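Long-range contact in transcriptional regulator, putative (Vibrio cholerae O1 biovar eltor str. N16961, PDB 3BJN), which probably acts as an IclR-family transcription factor that binds DNA and represses allantoin and glyoxylate utilization operons, represented here by its C-terminal domain: residues A[66-78]-A[125-139]. Numbering follows the deposited sequence.
Sequences RGASSKVMLAYMP and SAPVMKGSKLIGAIS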
# COMPACT_ATOMS: atom_id res chain seq x y z
N ARG A 66 6.29 5.37 6.36
CA ARG A 66 5.03 6.09 6.52
C ARG A 66 3.97 5.60 5.52
O ARG A 66 4.31 5.13 4.43
CB ARG A 66 5.23 7.59 6.33
CG ARG A 66 6.26 8.24 7.28
CD ARG A 66 5.96 7.97 8.73
NE ARG A 66 6.97 8.56 9.61
CZ ARG A 66 7.18 8.21 10.88
NH1 ARG A 66 6.46 7.26 11.46
NH2 ARG A 66 8.14 8.81 11.58
N GLY A 67 2.71 5.73 5.91
CA GLY A 67 1.60 5.47 5.00
C GLY A 67 1.10 4.04 5.07
O GLY A 67 1.84 3.12 5.43
N ALA A 68 -0.16 3.86 4.66
CA ALA A 68 -0.81 2.54 4.69
C ALA A 68 -0.04 1.45 3.94
O ALA A 68 0.04 0.35 4.43
CB ALA A 68 -2.23 2.65 4.15
N SER A 69 0.52 1.78 2.77
CA SER A 69 1.22 0.77 1.96
C SER A 69 2.45 0.25 2.70
O SER A 69 2.67 -0.96 2.78
CB SER A 69 1.70 1.39 0.64
OG SER A 69 0.63 1.89 -0.13
N SER A 70 3.24 1.18 3.24
CA SER A 70 4.44 0.81 4.02
C SER A 70 4.05 -0.03 5.23
O SER A 70 4.68 -1.06 5.51
CB SER A 70 5.21 2.05 4.52
OG SER A 70 5.75 2.75 3.43
N LYS A 71 2.99 0.38 5.93
CA LYS A 71 2.61 -0.31 7.17
C LYS A 71 2.04 -1.72 6.93
O LYS A 71 2.24 -2.61 7.75
CB LYS A 71 1.63 0.55 7.97
CG LYS A 71 2.25 1.79 8.58
CD LYS A 71 1.18 2.47 9.41
CE LYS A 71 1.46 3.93 9.62
NZ LYS A 71 0.21 4.57 10.13
N VAL A 72 1.32 -1.91 5.82
CA VAL A 72 0.86 -3.25 5.42
C VAL A 72 2.05 -4.17 5.11
O VAL A 72 2.09 -5.33 5.57
CB VAL A 72 -0.04 -3.16 4.18
CG1 VAL A 72 -0.11 -4.50 3.46
CG2 VAL A 72 -1.37 -2.70 4.63
N MSE A 73 3.03 -3.65 4.38
CA MSE A 73 4.16 -4.46 3.98
C MSE A 73 5.01 -4.80 5.20
O MSE A 73 5.41 -5.96 5.39
CB MSE A 73 4.95 -3.79 2.86
CG MSE A 73 4.10 -3.77 1.58
SE MSE A 73 5.03 -3.10 0.02
CE MSE A 73 5.67 -1.52 0.70
N LEU A 74 5.24 -3.80 6.06
CA LEU A 74 5.98 -4.04 7.32
C LEU A 74 5.27 -5.07 8.22
O LEU A 74 5.92 -5.93 8.84
CB LEU A 74 6.20 -2.74 8.09
CG LEU A 74 7.20 -1.79 7.42
CD1 LEU A 74 7.03 -0.38 8.06
CD2 LEU A 74 8.64 -2.32 7.57
N ALA A 75 3.94 -5.00 8.29
CA ALA A 75 3.17 -5.93 9.14
C ALA A 75 3.23 -7.38 8.64
O ALA A 75 3.19 -8.33 9.45
CB ALA A 75 1.72 -5.50 9.26
N TYR A 76 3.31 -7.56 7.33
CA TYR A 76 3.19 -8.90 6.72
C TYR A 76 4.49 -9.57 6.30
O TYR A 76 4.50 -10.79 6.08
CB TYR A 76 2.20 -8.89 5.55
CG TYR A 76 0.75 -8.94 5.98
CD1 TYR A 76 0.05 -7.78 6.27
CD2 TYR A 76 0.09 -10.17 6.12
CE1 TYR A 76 -1.31 -7.83 6.68
CE2 TYR A 76 -1.24 -10.23 6.52
CZ TYR A 76 -1.93 -9.06 6.79
OH TYR A 76 -3.26 -9.18 7.18
N MSE A 77 5.56 -8.79 6.15
CA MSE A 77 6.89 -9.38 5.91
C MSE A 77 7.41 -10.08 7.19
O MSE A 77 6.85 -9.91 8.27
CB MSE A 77 7.87 -8.30 5.45
CG MSE A 77 8.19 -7.30 6.51
SE MSE A 77 9.55 -6.03 5.86
CE MSE A 77 8.64 -5.39 4.25
N PRO A 78 8.49 -10.88 7.06
CA PRO A 78 9.10 -11.49 8.25
C PRO A 78 9.53 -10.45 9.27
O PRO A 78 10.02 -9.37 8.90
CB PRO A 78 10.32 -12.21 7.67
CG PRO A 78 9.87 -12.56 6.27
CD PRO A 78 9.20 -11.27 5.84
N SER A 125 -4.69 0.25 2.09
CA SER A 125 -3.84 -0.74 1.42
C SER A 125 -4.03 -2.13 1.99
O SER A 125 -4.33 -2.30 3.17
CB SER A 125 -2.36 -0.35 1.50
OG SER A 125 -2.18 1.01 1.18
N ALA A 126 -3.86 -3.13 1.12
CA ALA A 126 -3.95 -4.53 1.53
C ALA A 126 -2.80 -5.32 0.92
O ALA A 126 -2.34 -4.98 -0.15
CB ALA A 126 -5.31 -5.12 1.13
N PRO A 127 -2.33 -6.37 1.62
CA PRO A 127 -1.14 -7.10 1.15
C PRO A 127 -1.47 -8.05 0.00
O PRO A 127 -2.58 -8.61 -0.05
CB PRO A 127 -0.73 -7.93 2.37
CG PRO A 127 -2.07 -8.21 3.08
CD PRO A 127 -2.89 -6.97 2.87
N VAL A 128 -0.50 -8.22 -0.89
CA VAL A 128 -0.59 -9.26 -1.92
C VAL A 128 0.39 -10.32 -1.49
O VAL A 128 1.58 -10.05 -1.30
CB VAL A 128 -0.22 -8.70 -3.30
CG1 VAL A 128 -0.15 -9.80 -4.34
CG2 VAL A 128 -1.23 -7.64 -3.73
N MSE A 129 -0.14 -11.53 -1.32
CA MSE A 129 0.58 -12.66 -0.77
C MSE A 129 0.68 -13.76 -1.81
O MSE A 129 -0.27 -14.00 -2.55
CB MSE A 129 -0.17 -13.24 0.45
CG MSE A 129 -0.60 -12.24 1.52
SE MSE A 129 0.97 -11.64 2.50
CE MSE A 129 1.57 -13.31 3.35
N LYS A 130 1.83 -14.43 -1.84
CA LYS A 130 1.98 -15.70 -2.56
C LYS A 130 2.31 -16.71 -1.49
O LYS A 130 3.43 -16.74 -0.98
CB LYS A 130 3.08 -15.63 -3.62
CG LYS A 130 3.24 -16.93 -4.45
CD LYS A 130 4.41 -16.82 -5.40
CE LYS A 130 4.90 -18.18 -5.90
NZ LYS A 130 6.31 -18.06 -6.40
N GLY A 131 1.30 -17.49 -1.12
CA GLY A 131 1.38 -18.35 0.04
C GLY A 131 1.57 -17.52 1.30
O GLY A 131 0.82 -16.58 1.54
N SER A 132 2.59 -17.87 2.07
CA SER A 132 2.92 -17.11 3.28
C SER A 132 3.90 -15.95 3.03
O SER A 132 4.30 -15.26 3.97
CB SER A 132 3.45 -18.04 4.38
OG SER A 132 4.69 -18.61 4.01
N LYS A 133 4.28 -15.74 1.76
CA LYS A 133 5.24 -14.68 1.44
C LYS A 133 4.56 -13.41 0.98
O LYS A 133 3.73 -13.43 0.07
CB LYS A 133 6.23 -15.11 0.37
CG LYS A 133 7.19 -14.02 -0.03
CD LYS A 133 8.28 -14.50 -0.99
CE LYS A 133 8.86 -13.31 -1.76
NZ LYS A 133 9.95 -13.73 -2.68
N LEU A 134 4.93 -12.30 1.60
CA LEU A 134 4.47 -11.00 1.15
C LEU A 134 5.22 -10.63 -0.12
O LEU A 134 6.46 -10.58 -0.14
CB LEU A 134 4.74 -9.93 2.21
CG LEU A 134 4.42 -8.55 1.62
CD1 LEU A 134 2.94 -8.20 1.78
CD2 LEU A 134 5.34 -7.49 2.15
N ILE A 135 4.47 -10.33 -1.18
CA ILE A 135 5.10 -9.92 -2.42
C ILE A 135 4.86 -8.45 -2.79
O ILE A 135 5.68 -7.84 -3.48
CB ILE A 135 4.81 -10.88 -3.61
CG1 ILE A 135 3.33 -10.91 -3.95
CG2 ILE A 135 5.45 -12.31 -3.34
CD1 ILE A 135 2.94 -11.83 -5.12
N GLY A 136 3.77 -7.87 -2.30
CA GLY A 136 3.48 -6.48 -2.60
C GLY A 136 2.25 -5.99 -1.87
O GLY A 136 1.81 -6.58 -0.87
N ALA A 137 1.70 -4.88 -2.36
CA ALA A 137 0.47 -4.35 -1.75
C ALA A 137 -0.32 -3.64 -2.81
O ALA A 137 0.27 -3.03 -3.70
CB ALA A 137 0.77 -3.41 -0.62
N ILE A 138 -1.65 -3.67 -2.69
CA ILE A 138 -2.52 -2.83 -3.53
C ILE A 138 -2.97 -1.68 -2.67
O ILE A 138 -3.32 -1.89 -1.50
CB ILE A 138 -3.78 -3.61 -4.02
CG1 ILE A 138 -3.37 -4.70 -5.03
CG2 ILE A 138 -4.87 -2.62 -4.57
CD1 ILE A 138 -2.91 -4.16 -6.38
N SER A 139 -2.99 -0.48 -3.22
CA SER A 139 -3.31 0.71 -2.45
C SER A 139 -4.20 1.65 -3.25
O SER A 139 -4.08 1.72 -4.47
CB SER A 139 -2.02 1.44 -2.08
OG SER A 139 -1.13 0.58 -1.37
O HOH W 1 6.06 -12.78 4.94
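Tyr76 and Val72 of helix 67-76 rest on Pro127, Leu134 and Ala137 of the beta hairpin 121-130/133-143, closed by a type II' turn at Lys130-Lys133. The helix thereby covers part of one face of the antiparallel sheet in the IclR C-terminal, GAF-like domain. Tyr76 can be followed outward: CB meets Leu134 CD1 at 3.9 Å, CG and CD1 lie against Pro127 CB and CG, CD2 touches Met129 SE at 4.0 Å, and CE1 and CZ again meet Pro127. Pro127 CG sits 3.7 Å from the centroid of the Tyr76 ring and 11° off its normal, a CH-pi contact over the face; the selenium of Met129, a selenomethionine like Met73, approaches obliquely. One turn earlier, Val72 CG1, anti to its own N (chi1 160°), reaches Pro127 N at 3.4 Å, while CG2 lies over the backbone of Ser125. The Leu134 and Met73 side chains cross at about a right angle, with Leu134 CD2 against Met73 CB (3.8 Å). Beyond, Met73 touches Pro35 of strand 29-36, extending the helix's footprint to the next strand. Near the helix start, Ser69 OG lies 2.5 Å from Ser139 OG, an unusually short and doubtful hydrogen bond. Water 1 donates to both Tyr76 O and Ser132 O.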